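PDB 5N4B: prolyl oligopeptidase from Galerina marginata, which cleaves peptide bonds after proline and closes peptide macrocycles in the biosynthesis of the amanitin toxins. Local coordinates for residues Val464-Lys469 with Pro526-Gly531. The protein carries 1 engineered substitution. Sequence-based numbering, arbitrary orientation.
Sequences VWYESK and PSIRGG
Tyr466 reaches across to Pro526 and Ile528 with the far end of its ring, its CB pointing toward the segment 526-531. With chi1 at 68°, CG stands over the backbone between N and the carbonyl carbon, and the ring extends across to the second segment. Further out, CE1 lies 4.0 Å from Pro526 CB, at the end of strand 522-526, an apolar contact made at a slant. OH goes furthest: it sits 3.5 Å from Pro526 CB and 3.7 Å from Ile528 CG2, touching carbon on both residues, while its hydrogen bond goes to the backbone O of Asp553 in helix 548-563. The phenol is thus held at its tip by the helix and flanked there by Pro526 and Ile528.

Two residues further on, Ser468 faces Arg529. Its OG lies at the guanidinium edge, 3.7 Å from Arg529 NH2, too long for a direct bond, and a water closes the gap. This water donates to Ser468 OG at 2.8 Å and accepts a weak bond from Arg529 NH2 at 3.0 Å, lying in the guanidinium plane. Asp553 OD1 accepts a hydrogen bond from Ser468 OG and forms a salt bridge with Arg529 NH2; Asp470 OD2 forms another with Arg529 NH1.

Away from the catalytic residues, the contact joins an edge strand of the eight-stranded mixed sheet, 459-467, to the end of strand 522-526 and the loop after it, in the alpha/beta-hydrolase domain of prolyl oligopeptidases.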
ATOM      1  N   VAL A 464       8.183  16.317 -15.501  1.00 11.82           N
ATOM      2  CA  VAL A 464       9.423  16.589 -16.220  1.00 13.80           C
ATOM      3  C   VAL A 464      10.172  15.273 -16.433  1.00 13.28           C
ATOM      4  O   VAL A 464       9.869  14.253 -15.819  1.00 15.29           O
ATOM      5  CB  VAL A 464      10.294  17.618 -15.486  1.00 14.66           C
ATOM      6  CG1 VAL A 464       9.542  18.895 -15.312  1.00 21.30           C
ATOM      7  CG2 VAL A 464      10.775  17.103 -14.159  1.00 19.17           C
ATOM      8  N   TRP A 465      11.119  15.259 -17.368  1.00 12.48           N
ATOM      9  CA  TRP A 465      11.902  14.075 -17.651  1.00 12.42           C
ATOM     10  C   TRP A 465      13.370  14.369 -17.414  1.00 14.22           C
ATOM     11  O   TRP A 465      13.862  15.445 -17.768  1.00 16.25           O
ATOM     12  CB  TRP A 465      11.692  13.588 -19.093  1.00 14.32           C
ATOM     13  CG  TRP A 465      10.301  13.139 -19.379  1.00 12.68           C
ATOM     14  CD1 TRP A 465       9.211  13.925 -19.593  1.00 13.70           C
ATOM     15  CD2 TRP A 465       9.874  11.801 -19.486  1.00 12.17           C
ATOM     16  NE1 TRP A 465       8.112  13.135 -19.783  1.00 14.05           N
ATOM     17  CE2 TRP A 465       8.498  11.821 -19.759  1.00 13.18           C
ATOM     18  CE3 TRP A 465      10.521  10.583 -19.387  1.00 14.88           C
ATOM     19  CZ2 TRP A 465       7.756  10.619 -19.926  1.00 15.59           C
ATOM     20  CZ3 TRP A 465       9.825   9.426 -19.562  1.00 16.21           C
ATOM     21  CH2 TRP A 465       8.441   9.448 -19.837  1.00 16.78           C
ATOM     22  N   TYR A 466      14.049  13.416 -16.808  1.00 11.65           N
ATOM     23  CA  TYR A 466      15.494  13.501 -16.554  1.00 13.89           C
ATOM     24  C   TYR A 466      16.150  12.210 -17.025  1.00 14.94           C
ATOM     25  O   TYR A 466      15.496  11.234 -17.351  1.00 16.57           O
ATOM     26  CB  TYR A 466      15.812  13.787 -15.071  1.00 12.77           C
ATOM     27  CG  TYR A 466      15.477  12.652 -14.132  1.00 12.88           C
ATOM     28  CD1 TYR A 466      14.193  12.462 -13.642  1.00 11.41           C
ATOM     29  CD2 TYR A 466      16.457  11.776 -13.709  1.00 11.91           C
ATOM     30  CE1 TYR A 466      13.906  11.423 -12.778  1.00 12.85           C
ATOM     31  CE2 TYR A 466      16.165  10.751 -12.853  1.00 11.28           C
ATOM     32  CZ  TYR A 466      14.904  10.581 -12.383  1.00 12.52           C
ATOM     33  OH  TYR A 466      14.639   9.540 -11.512  1.00 13.33           O
ATOM     34  N   GLU A 467      17.467  12.194 -17.024  1.00 16.28           N
ATOM     35  CA  GLU A 467      18.241  11.066 -17.537  1.00 18.89           C
ATOM     36  C   GLU A 467      19.001  10.415 -16.396  1.00 15.74           C
ATOM     37  O   GLU A 467      19.639  11.105 -15.588  1.00 17.23           O
ATOM     38  CB  GLU A 467      19.244  11.553 -18.593  1.00 21.23           C
ATOM     39  CG  GLU A 467      19.955  10.474 -19.329  1.00 28.04           C
ATOM     40  CD  GLU A 467      20.833  11.032 -20.439  1.00 38.06           C
ATOM     41  OE1 GLU A 467      20.374  11.970 -21.125  1.00 43.75           O
ATOM     42  OE2 GLU A 467      21.951  10.512 -20.642  1.00 39.69           O
ATOM     43  N   SER A 468      18.907   9.106 -16.312  1.00 15.52           N
ATOM     44  CA  SER A 468      19.654   8.357 -15.327  1.00 14.73           C
ATOM     45  C   SER A 468      21.059   8.092 -15.844  1.00 19.68           C
ATOM     46  O   SER A 468      21.371   8.369 -17.001  1.00 20.08           O
ATOM     47  CB  SER A 468      18.928   7.057 -14.957  1.00 15.87           C
ATOM     48  OG  SER A 468      19.483   6.514 -13.759  1.00 17.74           O
ATOM     49  N   LYS A 469      21.891   7.541 -14.962  1.00 18.17           N
ATOM     50  CA  LYS A 469      23.283   7.203 -15.295  1.00 21.47           C
ATOM     51  C   LYS A 469      23.432   6.493 -16.631  1.00 23.52           C
ATOM     52  O   LYS A 469      24.309   6.849 -17.436  1.00 25.24           O
ATOM     53  CB  LYS A 469      23.807   6.319 -14.149  1.00 23.33           C
ATOM     54  CG  LYS A 469      25.236   5.930 -14.291  1.00 28.52           C
ATOM     55  CD  LYS A 469      25.699   5.114 -13.095  1.00 32.24           C
ATOM     56  CE  LYS A 469      27.010   4.410 -13.379  1.00 38.96           C
ATOM     57  NZ  LYS A 469      27.452   3.725 -12.153  1.00 35.93           N
ATOM     58  N   PRO A 526       9.816  10.975  -8.500  1.00  8.58           N
ATOM     59  CA  PRO A 526      10.378  10.357  -9.708  1.00  8.78           C
ATOM     60  C   PRO A 526       9.867   8.939  -9.874  1.00  8.79           C
ATOM     61  O   PRO A 526       9.820   8.141  -8.930  1.00 10.23           O
ATOM     62  CB  PRO A 526      11.884  10.383  -9.457  1.00 11.20           C
ATOM     63  CG  PRO A 526      12.010  10.343  -7.961  1.00  8.95           C
ATOM     64  CD  PRO A 526      10.832  11.125  -7.443  1.00  8.76           C
ATOM     65  N   SER A 527       9.537   8.587 -11.118  1.00  9.67           N
ATOM     66  CA  SER A 527       9.004   7.274 -11.445  1.00 10.19           C
ATOM     67  C   SER A 527      10.153   6.297 -11.713  1.00 10.97           C
ATOM     68  O   SER A 527      10.298   5.754 -12.801  1.00 10.70           O
ATOM     69  CB  SER A 527       8.098   7.363 -12.668  1.00 11.07           C
ATOM     70  OG  SER A 527       7.106   8.387 -12.524  1.00 11.19           O
ATOM     71  N   ILE A 528      10.905   5.997 -10.663  1.00  9.88           N
ATOM     72  CA  ILE A 528      12.139   5.219 -10.806  1.00  9.13           C
ATOM     73  C   ILE A 528      11.849   3.753 -11.142  1.00 10.34           C
ATOM     74  O   ILE A 528      10.801   3.183 -10.795  1.00 10.31           O
ATOM     75  CB  ILE A 528      12.988   5.361  -9.544  1.00  8.40           C
ATOM     76  CG1 ILE A 528      12.302   4.717  -8.345  1.00 10.07           C
ATOM     77  CG2 ILE A 528      13.326   6.817  -9.328  1.00 11.75           C
ATOM     78  CD1 ILE A 528      13.033   4.990  -7.021  1.00 10.94           C
ATOM     79  N   ARG A 529      12.818   3.138 -11.806  1.00 10.76           N
ATOM     80  CA  ARG A 529      12.739   1.726 -12.143  1.00 12.26           C
ATOM     81  C   ARG A 529      12.668   0.875 -10.889  1.00 12.28           C
ATOM     82  O   ARG A 529      13.119   1.286  -9.814  1.00 12.82           O
ATOM     83  CB  ARG A 529      13.914   1.330 -13.026  1.00 12.15           C
ATOM     84  CG  ARG A 529      13.765   1.807 -14.459  1.00 14.71           C
ATOM     85  CD  ARG A 529      14.971   1.531 -15.286  1.00 13.94           C
ATOM     86  NE  ARG A 529      16.067   2.375 -14.870  1.00 15.07           N
ATOM     87  CZ  ARG A 529      17.275   2.368 -15.396  1.00 17.37           C
ATOM     88  NH1 ARG A 529      17.604   1.493 -16.345  1.00 18.09           N
ATOM     89  NH2 ARG A 529      18.166   3.215 -14.947  1.00 17.80           N
ATOM     90  N   GLY A 530      12.061  -0.298 -11.027  1.00 12.68           N
ATOM     91  CA  GLY A 530      11.591  -1.098  -9.939  1.00 11.05           C
ATOM     92  C   GLY A 530      10.109  -0.900  -9.641  1.00 11.15           C
ATOM     93  O   GLY A 530       9.434  -1.818  -9.182  1.00 12.72           O
ATOM     94  N   GLY A 531       9.585   0.295  -9.910  1.00 11.61           N
ATOM     95  CA  GLY A 531       8.152   0.475  -9.917  1.00 11.49           C
ATOM     96  C   GLY A 531       7.484  -0.160 -11.115  1.00 11.18           C
ATOM     97  O   GLY A 531       8.137  -0.713 -12.000  1.00 14.05           O
TER
HETATM   98  O   HOH W   1      20.934   4.356 -14.741  1.00 13.64           O